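Side-chain contacts in galacto-N-biose/lacto-N-biose I transporter substrate-binding protein (Bifidobacterium longum, PDB 2Z8F), which binds galacto-N-biose and lacto-N-biose I, and here lacto-N-tetraose, as the solute-binding component of a bifidobacterial ABC transporter: residues Asp35-Trp40 with Ile47-Thr52; Asn106-Gly111 with Phe311-Pro316; Gln151-Phe156 with Ala213-Gln218; Ala272-Gly275 with Gly279-Gly282. One frame throughout, in Å; residues are numbered along the deposited sequence.

Contact 1 of 4, residues Asp35-Trp40 with Ile47-Thr52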
loop_
_atom_site.group_PDB
_atom_site.type_symbol
_atom_site.label_atom_id
_atom_site.label_comp_id
_atom_site.label_asym_id
_atom_site.label_seq_id
_atom_site.Cartn_x
_atom_site.Cartn_y
_atom_site.Cartn_z
ATOM N N ASP A 35 -19.443 -12.017 -1.046
ATOM C CA ASP A 35 -20.779 -11.435 -0.978
ATOM C C ASP A 35 -20.923 -10.320 -2.025
ATOM O O ASP A 35 -22.005 -10.124 -2.572
ATOM C CB ASP A 35 -21.103 -10.974 0.434
ATOM C CG ASP A 35 -21.325 -12.155 1.385
ATOM O OD1 ASP A 35 -21.956 -13.137 0.960
ATOM O OD2 ASP A 35 -20.841 -12.114 2.519
ATOM N N ILE A 36 -19.831 -9.627 -2.341
ATOM C CA ILE A 36 -19.876 -8.645 -3.427
ATOM C C ILE A 36 -20.081 -9.378 -4.778
ATOM O O ILE A 36 -21.018 -9.079 -5.564
ATOM C CB ILE A 36 -18.568 -7.786 -3.467
ATOM C CG1 ILE A 36 -18.314 -7.086 -2.120
ATOM C CG2 ILE A 36 -18.636 -6.754 -4.628
ATOM C CD1 ILE A 36 -16.857 -6.532 -1.963
ATOM N N VAL A 37 -19.224 -10.366 -5.034
ATOM C CA VAL A 37 -19.245 -11.139 -6.264
ATOM C C VAL A 37 -20.588 -11.880 -6.414
ATOM O O VAL A 37 -21.102 -11.992 -7.514
ATOM C CB VAL A 37 -18.024 -12.092 -6.357
ATOM C CG1 VAL A 37 -18.084 -12.970 -7.587
ATOM C CG2 VAL A 37 -16.737 -11.238 -6.416
ATOM N N ALA A 38 -21.180 -12.335 -5.305
ATOM C CA ALA A 38 -22.496 -12.990 -5.397
ATOM C C ALA A 38 -23.577 -12.112 -6.032
ATOM O O ALA A 38 -24.471 -12.613 -6.722
ATOM C CB ALA A 38 -22.959 -13.486 -4.034
ATOM N N LYS A 39 -23.499 -10.810 -5.785
ATOM C CA LYS A 39 -24.424 -9.857 -6.417
ATOM C C LYS A 39 -24.241 -9.864 -7.937
ATOM O O LYS A 39 -25.228 -9.894 -8.696
ATOM C CB LYS A 39 -24.174 -8.452 -5.870
ATOM C CG LYS A 39 -24.487 -8.290 -4.393
ATOM C CD LYS A 39 -24.238 -6.827 -3.926
ATOM C CE LYS A 39 -25.179 -5.831 -4.600
ATOM N NZ LYS A 39 -24.901 -4.401 -4.181
ATOM N N TRP A 40 -22.978 -9.841 -8.387
ATOM C CA TRP A 40 -22.688 -9.952 -9.820
ATOM C C TRP A 40 -23.244 -11.259 -10.398
ATOM O O TRP A 40 -23.955 -11.251 -11.397
ATOM C CB TRP A 40 -21.178 -9.854 -10.096
ATOM C CG TRP A 40 -20.873 -10.146 -11.512
ATOM C CD1 TRP A 40 -20.604 -11.378 -12.066
ATOM C CD2 TRP A 40 -20.824 -9.207 -12.593
ATOM N NE1 TRP A 40 -20.390 -11.258 -13.414
ATOM C CE2 TRP A 40 -20.519 -9.932 -13.762
ATOM C CE3 TRP A 40 -21.029 -7.821 -12.684
ATOM C CZ2 TRP A 40 -20.396 -9.316 -15.024
ATOM C CZ3 TRP A 40 -20.893 -7.204 -13.929
ATOM C CH2 TRP A 40 -20.597 -7.956 -15.091
ATOM N N ILE A 47 -21.828 -14.491 -17.251
ATOM C CA ILE A 47 -20.429 -14.345 -16.820
ATOM C C ILE A 47 -20.360 -14.671 -15.322
ATOM O O ILE A 47 -20.663 -13.827 -14.472
ATOM C CB ILE A 47 -19.889 -12.904 -17.043
ATOM C CG1 ILE A 47 -20.017 -12.476 -18.505
ATOM C CG2 ILE A 47 -18.421 -12.818 -16.550
ATOM C CD1 ILE A 47 -20.011 -10.947 -18.703
ATOM N N GLN A 48 -19.988 -15.911 -15.009
ATOM C CA GLN A 48 -19.943 -16.367 -13.624
ATOM C C GLN A 48 -18.531 -16.245 -13.099
ATOM O O GLN A 48 -17.588 -16.670 -13.756
ATOM C CB GLN A 48 -20.437 -17.823 -13.559
ATOM C CG GLN A 48 -21.941 -17.948 -13.799
ATOM C CD GLN A 48 -22.750 -17.403 -12.654
ATOM O OE1 GLN A 48 -22.839 -18.020 -11.581
ATOM N NE2 GLN A 48 -23.344 -16.232 -12.857
ATOM N N VAL A 49 -18.398 -15.656 -11.909
ATOM C CA VAL A 49 -17.104 -15.367 -11.325
ATOM C C VAL A 49 -16.870 -16.143 -10.031
ATOM O O VAL A 49 -17.692 -16.101 -9.112
ATOM C CB VAL A 49 -16.976 -13.868 -11.067
ATOM C CG1 VAL A 49 -15.583 -13.537 -10.460
ATOM C CG2 VAL A 49 -17.176 -13.120 -12.384
ATOM N N LYS A 50 -15.725 -16.816 -9.970
ATOM C CA LYS A 50 -15.279 -17.498 -8.755
ATOM C C LYS A 50 -14.118 -16.698 -8.156
ATOM O O LYS A 50 -13.021 -16.652 -8.728
ATOM C CB LYS A 50 -14.861 -18.941 -9.077
ATOM C CG LYS A 50 -14.437 -19.769 -7.879
ATOM C CD LYS A 50 -14.413 -21.279 -8.229
ATOM C CE LYS A 50 -13.431 -21.619 -9.366
ATOM N NZ LYS A 50 -13.358 -23.101 -9.647
ATOM N N ALA A 51 -14.399 -16.076 -7.015
ATOM C CA ALA A 51 -13.437 -15.240 -6.295
ATOM C C ALA A 51 -12.853 -16.038 -5.139
ATOM O O ALA A 51 -13.592 -16.671 -4.350
ATOM C CB ALA A 51 -14.093 -13.962 -5.778
ATOM N N THR A 52 -11.528 -16.027 -5.046
ATOM C CA THR A 52 -10.845 -16.691 -3.930
ATOM C C THR A 52 -9.799 -15.763 -3.318
ATOM O O THR A 52 -9.168 -14.982 -4.027
ATOM C CB THR A 52 -10.181 -18.013 -4.366
ATOM O OG1 THR A 52 -9.303 -17.773 -5.466
ATOM C CG2 THR A 52 -11.224 -19.040 -4.818
#

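Contact 2 of 4, residues Asn106-Gly111 with Phe311-Pro316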
loop_
_atom_site.group_PDB
_atom_site.type_symbol
_atom_site.label_atom_id
_atom_site.label_comp_id
_atom_site.label_asym_id
_atom_site.label_seq_id
_atom_site.Cartn_x
_atom_site.Cartn_y
_atom_site.Cartn_z
ATOM N N ASN A 106 -12.898 6.145 -17.930
ATOM C CA ASN A 106 -13.553 7.282 -17.304
ATOM C C ASN A 106 -14.193 6.999 -15.946
ATOM O O ASN A 106 -14.633 7.918 -15.268
ATOM C CB ASN A 106 -14.545 7.940 -18.281
ATOM C CG ASN A 106 -13.835 8.718 -19.410
ATOM O OD1 ASN A 106 -14.467 9.100 -20.393
ATOM N ND2 ASN A 106 -12.534 8.939 -19.270
ATOM N N ASP A 107 -14.225 5.724 -15.545
ATOM C CA ASP A 107 -14.686 5.366 -14.223
ATOM C C ASP A 107 -13.604 5.529 -13.145
ATOM O O ASP A 107 -13.898 5.375 -11.964
ATOM C CB ASP A 107 -15.121 3.891 -14.199
ATOM C CG ASP A 107 -16.472 3.654 -14.821
ATOM O OD1 ASP A 107 -17.171 4.634 -15.130
ATOM O OD2 ASP A 107 -16.850 2.459 -14.929
ATOM N N PHE A 108 -12.364 5.820 -13.551
ATOM C CA PHE A 108 -11.216 5.774 -12.643
ATOM C C PHE A 108 -10.416 7.054 -12.662
ATOM O O PHE A 108 -10.371 7.730 -13.692
ATOM C CB PHE A 108 -10.333 4.598 -13.017
ATOM C CG PHE A 108 -11.038 3.311 -12.850
ATOM C CD1 PHE A 108 -11.275 2.829 -11.579
ATOM C CD2 PHE A 108 -11.550 2.636 -13.955
ATOM C CE1 PHE A 108 -12.010 1.644 -11.411
ATOM C CE2 PHE A 108 -12.272 1.475 -13.782
ATOM C CZ PHE A 108 -12.487 0.994 -12.500
ATOM N N ALA A 109 -9.803 7.379 -11.522
ATOM C CA ALA A 109 -8.885 8.523 -11.485
ATOM C C ALA A 109 -7.731 8.313 -12.466
ATOM O O ALA A 109 -7.285 7.195 -12.696
ATOM C CB ALA A 109 -8.376 8.787 -10.065
ATOM N N SER A 110 -7.252 9.406 -13.075
ATOM C CA SER A 110 -6.256 9.309 -14.122
ATOM C C SER A 110 -4.898 8.777 -13.660
ATOM O O SER A 110 -4.241 8.053 -14.406
ATOM C CB SER A 110 -6.105 10.667 -14.829
ATOM O OG SER A 110 -5.670 11.646 -13.895
ATOM N N GLY A 111 -4.516 9.123 -12.432
ATOM C CA GLY A 111 -3.246 8.655 -11.849
ATOM C C GLY A 111 -3.230 7.140 -11.746
ATOM O O GLY A 111 -2.443 6.461 -12.419
ATOM N N PHE A 311 -16.794 -4.536 -10.380
ATOM C CA PHE A 311 -16.293 -4.806 -9.034
ATOM C C PHE A 311 -15.570 -3.589 -8.471
ATOM O O PHE A 311 -15.804 -3.189 -7.330
ATOM C CB PHE A 311 -15.383 -6.047 -9.022
ATOM C CG PHE A 311 -14.962 -6.465 -7.644
ATOM C CD1 PHE A 311 -15.737 -7.365 -6.911
ATOM C CD2 PHE A 311 -13.792 -5.971 -7.082
ATOM C CE1 PHE A 311 -15.346 -7.747 -5.635
ATOM C CE2 PHE A 311 -13.389 -6.319 -5.822
ATOM C CZ PHE A 311 -14.159 -7.241 -5.081
ATOM N N ASN A 312 -14.715 -2.981 -9.285
ATOM C CA ASN A 312 -13.892 -1.860 -8.829
ATOM C C ASN A 312 -14.656 -0.551 -8.696
ATOM O O ASN A 312 -14.087 0.465 -8.267
ATOM C CB ASN A 312 -12.688 -1.667 -9.755
ATOM C CG ASN A 312 -11.598 -2.680 -9.511
ATOM O OD1 ASN A 312 -11.752 -3.607 -8.696
ATOM N ND2 ASN A 312 -10.467 -2.498 -10.195
ATOM N N THR A 313 -15.938 -0.562 -9.072
ATOM C CA THR A 313 -16.813 0.589 -8.835
ATOM C C THR A 313 -17.882 0.352 -7.752
ATOM O O THR A 313 -18.787 1.174 -7.576
ATOM C CB THR A 313 -17.457 1.157 -10.171
ATOM O OG1 THR A 313 -18.180 0.128 -10.849
ATOM C CG2 THR A 313 -16.379 1.699 -11.106
ATOM N N GLN A 314 -17.758 -0.751 -6.998
ATOM C CA GLN A 314 -18.631 -0.969 -5.823
ATOM C C GLN A 314 -18.052 -0.238 -4.614
ATOM O O GLN A 314 -17.601 -0.837 -3.636
ATOM C CB GLN A 314 -18.821 -2.483 -5.542
ATOM C CG GLN A 314 -19.418 -3.247 -6.751
ATOM C CD GLN A 314 -20.635 -2.519 -7.329
ATOM O OE1 GLN A 314 -21.664 -2.393 -6.673
ATOM N NE2 GLN A 314 -20.497 -1.997 -8.538
ATOM N N VAL A 315 -18.067 1.093 -4.683
ATOM C CA VAL A 315 -17.330 1.918 -3.753
ATOM C C VAL A 315 -17.555 1.593 -2.266
ATOM O O VAL A 315 -16.583 1.323 -1.552
ATOM C CB VAL A 315 -17.489 3.413 -4.121
ATOM C CG1 VAL A 315 -16.978 4.336 -3.019
ATOM C CG2 VAL A 315 -16.753 3.659 -5.446
ATOM N N PRO A 316 -18.807 1.639 -1.781
ATOM C CA PRO A 316 -18.973 1.358 -0.344
ATOM C C PRO A 316 -18.416 -0.020 0.083
ATOM O O PRO A 316 -17.826 -0.130 1.160
ATOM C CB PRO A 316 -20.483 1.434 -0.136
ATOM C CG PRO A 316 -20.999 2.251 -1.297
ATOM C CD PRO A 316 -20.086 1.988 -2.442
#

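Contact 3 of 4, residues Gln151-Phe156 with Ala213-Gln218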
loop_
_atom_site.group_PDB
_atom_site.type_symbol
_atom_site.label_atom_id
_atom_site.label_comp_id
_atom_site.label_asym_id
_atom_site.label_seq_id
_atom_site.Cartn_x
_atom_site.Cartn_y
_atom_site.Cartn_z
ATOM N N GLN A 151 5.251 19.842 13.403
ATOM C CA GLN A 151 5.343 19.811 11.933
ATOM C C GLN A 151 6.746 19.717 11.326
ATOM O O GLN A 151 6.879 19.529 10.112
ATOM C CB GLN A 151 4.554 20.956 11.279
ATOM C CG GLN A 151 3.020 20.798 11.400
ATOM C CD GLN A 151 2.502 19.505 10.769
ATOM O OE1 GLN A 151 2.113 18.560 11.467
ATOM N NE2 GLN A 151 2.503 19.454 9.447
ATOM N N THR A 152 7.781 19.863 12.145
ATOM C CA THR A 152 9.145 19.637 11.679
ATOM C C THR A 152 9.713 18.382 12.337
ATOM O O THR A 152 9.252 17.983 13.411
ATOM C CB THR A 152 10.072 20.800 12.036
ATOM O OG1 THR A 152 10.142 20.940 13.460
ATOM C CG2 THR A 152 9.573 22.118 11.418
ATOM N N ALA A 153 10.700 17.750 11.705
ATOM C CA ALA A 153 11.302 16.552 12.313
ATOM C C ALA A 153 11.867 16.828 13.715
ATOM O O ALA A 153 11.683 16.032 14.633
ATOM C CB ALA A 153 12.376 15.977 11.428
ATOM N N ASP A 154 12.590 17.946 13.875
ATOM C CA ASP A 154 13.173 18.289 15.174
ATOM C C ASP A 154 12.122 18.425 16.279
ATOM O O ASP A 154 12.310 17.905 17.371
ATOM C CB ASP A 154 14.013 19.575 15.067
ATOM C CG ASP A 154 15.357 19.353 14.388
ATOM O OD1 ASP A 154 15.774 18.194 14.167
ATOM O OD2 ASP A 154 16.007 20.370 14.066
ATOM N N GLU A 155 11.005 19.094 15.983
ATOM C CA GLU A 155 9.958 19.279 16.979
ATOM C C GLU A 155 9.289 17.939 17.277
ATOM O O GLU A 155 8.937 17.655 18.434
ATOM C CB GLU A 155 8.924 20.310 16.515
ATOM C CG GLU A 155 7.756 20.477 17.495
ATOM C CD GLU A 155 7.497 21.929 17.868
ATOM O OE1 GLU A 155 8.482 22.663 18.144
ATOM O OE2 GLU A 155 6.314 22.339 17.895
ATOM N N PHE A 156 9.119 17.126 16.236
ATOM C CA PHE A 156 8.534 15.787 16.409
ATOM C C PHE A 156 9.408 14.899 17.281
ATOM O O PHE A 156 8.916 14.219 18.203
ATOM C CB PHE A 156 8.279 15.092 15.068
ATOM C CG PHE A 156 7.497 13.828 15.209
ATOM C CD1 PHE A 156 6.127 13.843 15.033
ATOM C CD2 PHE A 156 8.119 12.633 15.570
ATOM C CE1 PHE A 156 5.386 12.668 15.174
ATOM C CE2 PHE A 156 7.378 11.456 15.726
ATOM C CZ PHE A 156 6.021 11.484 15.530
ATOM N N ALA A 213 15.925 8.533 6.691
ATOM C CA ALA A 213 16.869 7.789 7.530
ATOM C C ALA A 213 17.173 8.535 8.819
ATOM O O ALA A 213 17.178 7.968 9.894
ATOM C CB ALA A 213 18.177 7.508 6.764
ATOM N N ASP A 214 17.428 9.834 8.708
ATOM C CA ASP A 214 17.783 10.640 9.873
ATOM C C ASP A 214 16.652 10.680 10.902
ATOM O O ASP A 214 16.890 10.551 12.095
ATOM C CB ASP A 214 18.137 12.052 9.398
ATOM C CG ASP A 214 18.661 12.955 10.512
ATOM O OD1 ASP A 214 19.533 12.534 11.315
ATOM O OD2 ASP A 214 18.224 14.149 10.549
ATOM N N PHE A 215 15.410 10.792 10.422
ATOM C CA PHE A 215 14.248 10.831 11.303
ATOM C C PHE A 215 14.176 9.532 12.109
ATOM O O PHE A 215 14.146 9.575 13.337
ATOM C CB PHE A 215 12.990 11.016 10.469
ATOM C CG PHE A 215 11.691 11.059 11.278
ATOM C CD1 PHE A 215 11.365 12.176 12.059
ATOM C CD2 PHE A 215 10.804 9.983 11.239
ATOM C CE1 PHE A 215 10.160 12.233 12.772
ATOM C CE2 PHE A 215 9.581 10.017 11.955
ATOM C CZ PHE A 215 9.267 11.140 12.721
ATOM N N TYR A 216 14.195 8.390 11.425
ATOM C CA TYR A 216 14.079 7.114 12.153
ATOM C C TYR A 216 15.320 6.830 12.988
ATOM O O TYR A 216 15.198 6.258 14.070
ATOM C CB TYR A 216 13.734 5.932 11.237
ATOM C CG TYR A 216 12.266 5.950 10.789
ATOM C CD1 TYR A 216 11.920 6.352 9.498
ATOM C CD2 TYR A 216 11.245 5.582 11.670
ATOM C CE1 TYR A 216 10.564 6.417 9.081
ATOM C CE2 TYR A 216 9.896 5.605 11.264
ATOM C CZ TYR A 216 9.564 6.017 9.975
ATOM O OH TYR A 216 8.228 6.049 9.576
ATOM N N GLN A 217 16.496 7.248 12.498
ATOM C CA GLN A 217 17.731 7.007 13.240
ATOM C C GLN A 217 17.670 7.706 14.592
ATOM O O GLN A 217 18.000 7.114 15.616
ATOM C CB GLN A 217 18.966 7.487 12.454
ATOM C CG GLN A 217 20.277 7.026 13.104
ATOM C CD GLN A 217 20.440 5.513 13.025
ATOM O OE1 GLN A 217 20.604 4.965 11.941
ATOM N NE2 GLN A 217 20.401 4.829 14.181
ATOM N N GLN A 218 17.286 8.988 14.584
ATOM C CA GLN A 218 17.213 9.767 15.820
ATOM C C GLN A 218 16.182 9.171 16.779
ATOM O O GLN A 218 16.448 9.084 17.972
ATOM C CB GLN A 218 16.903 11.238 15.560
ATOM C CG GLN A 218 18.031 11.969 14.856
ATOM C CD GLN A 218 17.876 13.481 14.885
ATOM O OE1 GLN A 218 18.051 14.155 13.858
ATOM N NE2 GLN A 218 17.537 14.017 16.039
#

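Contact 4 of 4, residues Ala272-Gly275 with Gly279-Gly282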
loop_
_atom_site.group_PDB
_atom_site.type_symbol
_atom_site.label_atom_id
_atom_site.label_comp_id
_atom_site.label_asym_id
_atom_site.label_seq_id
_atom_site.Cartn_x
_atom_site.Cartn_y
_atom_site.Cartn_z
ATOM N N ALA A 272 -4.277 12.395 10.809
ATOM C CA ALA A 272 -3.666 13.668 10.374
ATOM C C ALA A 272 -2.847 13.399 9.106
ATOM O O ALA A 272 -2.408 12.289 8.863
ATOM C CB ALA A 272 -2.757 14.186 11.451
ATOM N N GLN A 273 -2.627 14.442 8.302
ATOM C CA GLN A 273 -1.633 14.363 7.238
ATOM C C GLN A 273 -0.236 14.196 7.838
ATOM O O GLN A 273 0.006 14.632 8.958
ATOM C CB GLN A 273 -1.661 15.651 6.419
ATOM C CG GLN A 273 -3.009 15.940 5.752
ATOM C CD GLN A 273 -3.478 14.806 4.859
ATOM O OE1 GLN A 273 -2.748 14.357 3.962
ATOM N NE2 GLN A 273 -4.705 14.330 5.093
ATOM N N LEU A 274 0.670 13.547 7.099
ATOM C CA LEU A 274 2.060 13.491 7.519
ATOM C C LEU A 274 2.602 14.888 7.723
ATOM O O LEU A 274 2.339 15.773 6.905
ATOM C CB LEU A 274 2.895 12.846 6.430
ATOM C CG LEU A 274 2.726 11.362 6.151
ATOM C CD1 LEU A 274 3.765 11.035 5.102
ATOM C CD2 LEU A 274 2.977 10.565 7.409
ATOM N N GLY A 275 3.372 15.067 8.786
ATOM C CA GLY A 275 4.120 16.295 8.991
ATOM C C GLY A 275 5.303 16.296 8.046
ATOM O O GLY A 275 5.514 15.344 7.276
ATOM N N GLY A 279 11.687 14.965 4.877
ATOM C CA GLY A 279 12.127 15.728 3.686
ATOM C C GLY A 279 11.062 15.762 2.595
ATOM O O GLY A 279 11.369 16.039 1.421
ATOM N N ASN A 280 9.812 15.473 2.988
ATOM C CA ASN A 280 8.699 15.267 2.058
ATOM C C ASN A 280 8.034 16.565 1.583
ATOM O O ASN A 280 7.234 16.536 0.647
ATOM C CB ASN A 280 7.647 14.309 2.658
ATOM C CG ASN A 280 7.263 14.659 4.087
ATOM O OD1 ASN A 280 8.120 14.798 4.974
ATOM N ND2 ASN A 280 5.961 14.790 4.327
ATOM N N ALA A 281 8.372 17.681 2.241
ATOM C CA ALA A 281 7.929 19.033 1.834
ATOM C C ALA A 281 6.440 19.125 1.474
ATOM O O ALA A 281 6.066 19.605 0.402
ATOM C CB ALA A 281 8.791 19.540 0.684
ATOM N N GLY A 282 5.591 18.673 2.380
ATOM C CA GLY A 282 4.152 18.817 2.161
ATOM C C GLY A 282 3.501 17.742 1.297
ATOM O O GLY A 282 2.288 17.830 1.011
#

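Contact 1 of 4, residues Asp35-Trp40 with Ile47-Thr52
Helix 33-43 and strand 47-53 are the helix and second strand of a beta-alpha-beta unit that starts with strand 16-22, and Val37 and Trp40 of the helix meet Ile47, Val49 and Ala51 of the strand. Over the short segments the two axes run antiparallel, at 171° and 8.4 Å. Val37 divides its branches: CG1, anti to the backbone N (chi1 176°), rests 3.8 Å from Val49 CB, while CG2 lies 3.8 Å from Ala51 CB. In this beta-alpha-beta unit the strands are parallel neighbours, with Gln48, Lys50 and Thr52 bonding through their backbones to strand 16-22; the alternation of side chains along an extended strand puts Ile47, Val49 and Ala51 on the helix side. One turn further along the helix, Trp40 adds a polar link. Its NE1 donates to Ile47 O at 2.8 Å; the N-H...O angle is 142°, and the oxygen sits at the indole edge, slightly out of the ring plane. The same ring is lined by aliphatic carbon: Trp40 CZ2 lies 4.0 Å from Ile47 CD1 and Trp40 CD1 3.9 Å from Val49 CG2. Beyond the two segments, the indole meets Phe307 edge-to-face and also touches Trp310, which places the helix-strand layer against helix 301-311.

Contact 2 of 4, residues Asn106-Gly111 with Phe311-Pro316
Phe108 and Asp107 reach across to Asn312 and Thr313 almost wholly through carbon, bringing the loop before helix 110-114 against the turn between helices 301-311 and 315-320, a type I beta turn from Phe311 to Gln314 closed by the Gln314 N to Phe311 O bond. The closest CA atoms, Asp107 and Thr313, are 7.5 Å apart. Phe108 carries CG beside its own backbone N (chi1 -63°), which extends the ring so that its far rim, CE1 and CZ, does the touching. CE1 lies 3.8 Å from Asn312 CB, and that methylene comes in at the ring edge, near its plane. The Asn312 amide stands almost perpendicular to the phenyl ring, the planes 88° apart. Asn312 OD1 accepts from Gln127 NE2, and its ND2 makes a weak bond to Pro126 O. Thr313 holds OG1 between its backbone N and carbonyl carbon (chi1 57°), a rotamer that lets the hydroxyl bond back to Asp309 O and Trp310 O and leaves the methyl for the opposite segment. There CG2 packs 4.0 Å from Asp107 CB, 3.9 Å from Asp107 OD2 and 4.2 Å from Phe108 CZ. Asp107 CB also covers the rim of one face of the Phe108 ring, 3.7 Å above its plane. Asp107 OD1 hydrogen-bonds N4 of a MES molecule, probably from the crystallisation liquor, while OD2 lies near Asp309 OD1, which may raise the proton affinity of one carboxylate. With no polar pair bonded across the segments and about 145 Å² of surface buried in total, the contact probably depends on shape more than on directional bonds.

Contact 3 of 4, residues Gln151-Phe156 with Ala213-Gln218
Phe215 of helix 207-221 reaches the N-terminal turn of helix 153-165, packing on Ala153 and Phe156 in a buried helix-helix contact. That turn begins at the N-cap Thr152, whose OG1 accepts from Glu155 N at 3.2 Å. Along 213-218, Asp214 is the first to come near; its OD2 stays 6.0 Å from Asp154 OD1, a separation too long for a direct interaction between the two like charges. Phe215 follows and carries the interaction. Its CG is anti to the backbone N (chi1 179°), which swings the ring out from its helix into the opposing turn. CD1 lies 4.0 Å from Ala153 CB, while CE1 and CZ reach the Phe156 ring. The two phenyl planes are inclined at 52° with centroids 5.3 Å apart, an oblique pairing. Tyr216 turns to helix 178-187, where it touches Ile182 and Leu185, and Gln217 bonds through OE1 to Val388 N and through NE2 to Asp221 OD1. Trp277 meets both phenylalanines from outside the segments, nearly parallel to Phe215, and Phe278 meets Phe215 edge-to-face, so the loop after strand 269-273 completes the aromatic cluster. The tightest approach across the two segments is Phe215 CZ to Phe156 CD2, 3.4 Å, with CD2 lying near the plane of the Phe215 ring.

Contact 4 of 4, residues Ala272-Gly275 with Gly279-Gly282
A chi1 of 48° sets Asn280 CG between its backbone N and carbonyl carbon, and chi2 of -53° turns the amide so that ND2 faces Gly275 O. The bond is 3.0 Å long from Asn280 ND2 to Gly275 O, with an N-H...O angle of 164°. On the donor side the oxygen lies essentially in the amide plane of Asn280; on the acceptor side ND2 is tilted from the Gly275 carbonyl plane. Segment 272-275 leads out of strand 269-273, an edge strand of a three-stranded antiparallel sheet, and segment 279-282 lies in the loop that follows, on the way to strand 290-294 of the six-stranded sheet. Asn280 fastens this loop to itself at several points: ND2 donates to Lys283 O as well as to Gly275 O, and OD1 accepts from Phe278 N, so both ends of a buried amide are satisfied by backbone. Leu274 adds only a loose contact, its CB 4.2 Å from Asn280 ND2. The backbone past Asn280 bends sharply through Ala281 and Gly282, both with positive phi, which glycine accommodates readily, and Ala281 N bonds to Asp276 OD1.

From the N terminus, contact 1 closes first, a short loop joining helix 33-43 to strand 47-53 at an edge of the six-stranded sheet. Contact 2 opens later and closes some 200 residues on, joining the loop before helix 110-114 to the turn between helices 301-311 and 315-320; contacts 3 and 4 both nest inside the loop it spans. Contact 3 closes before contact 4 begins, so these two stand in series, and no pair crosses. Contacts 1 and 2 touch through Ile36 CG2 and Phe311 CE1, 3.6 Å apart. Contacts 3 and 4 lie across the fold from contact 1, their centres 12 Å apart, joining helices 153-165 and 207-221 to the loop after strand 269-273.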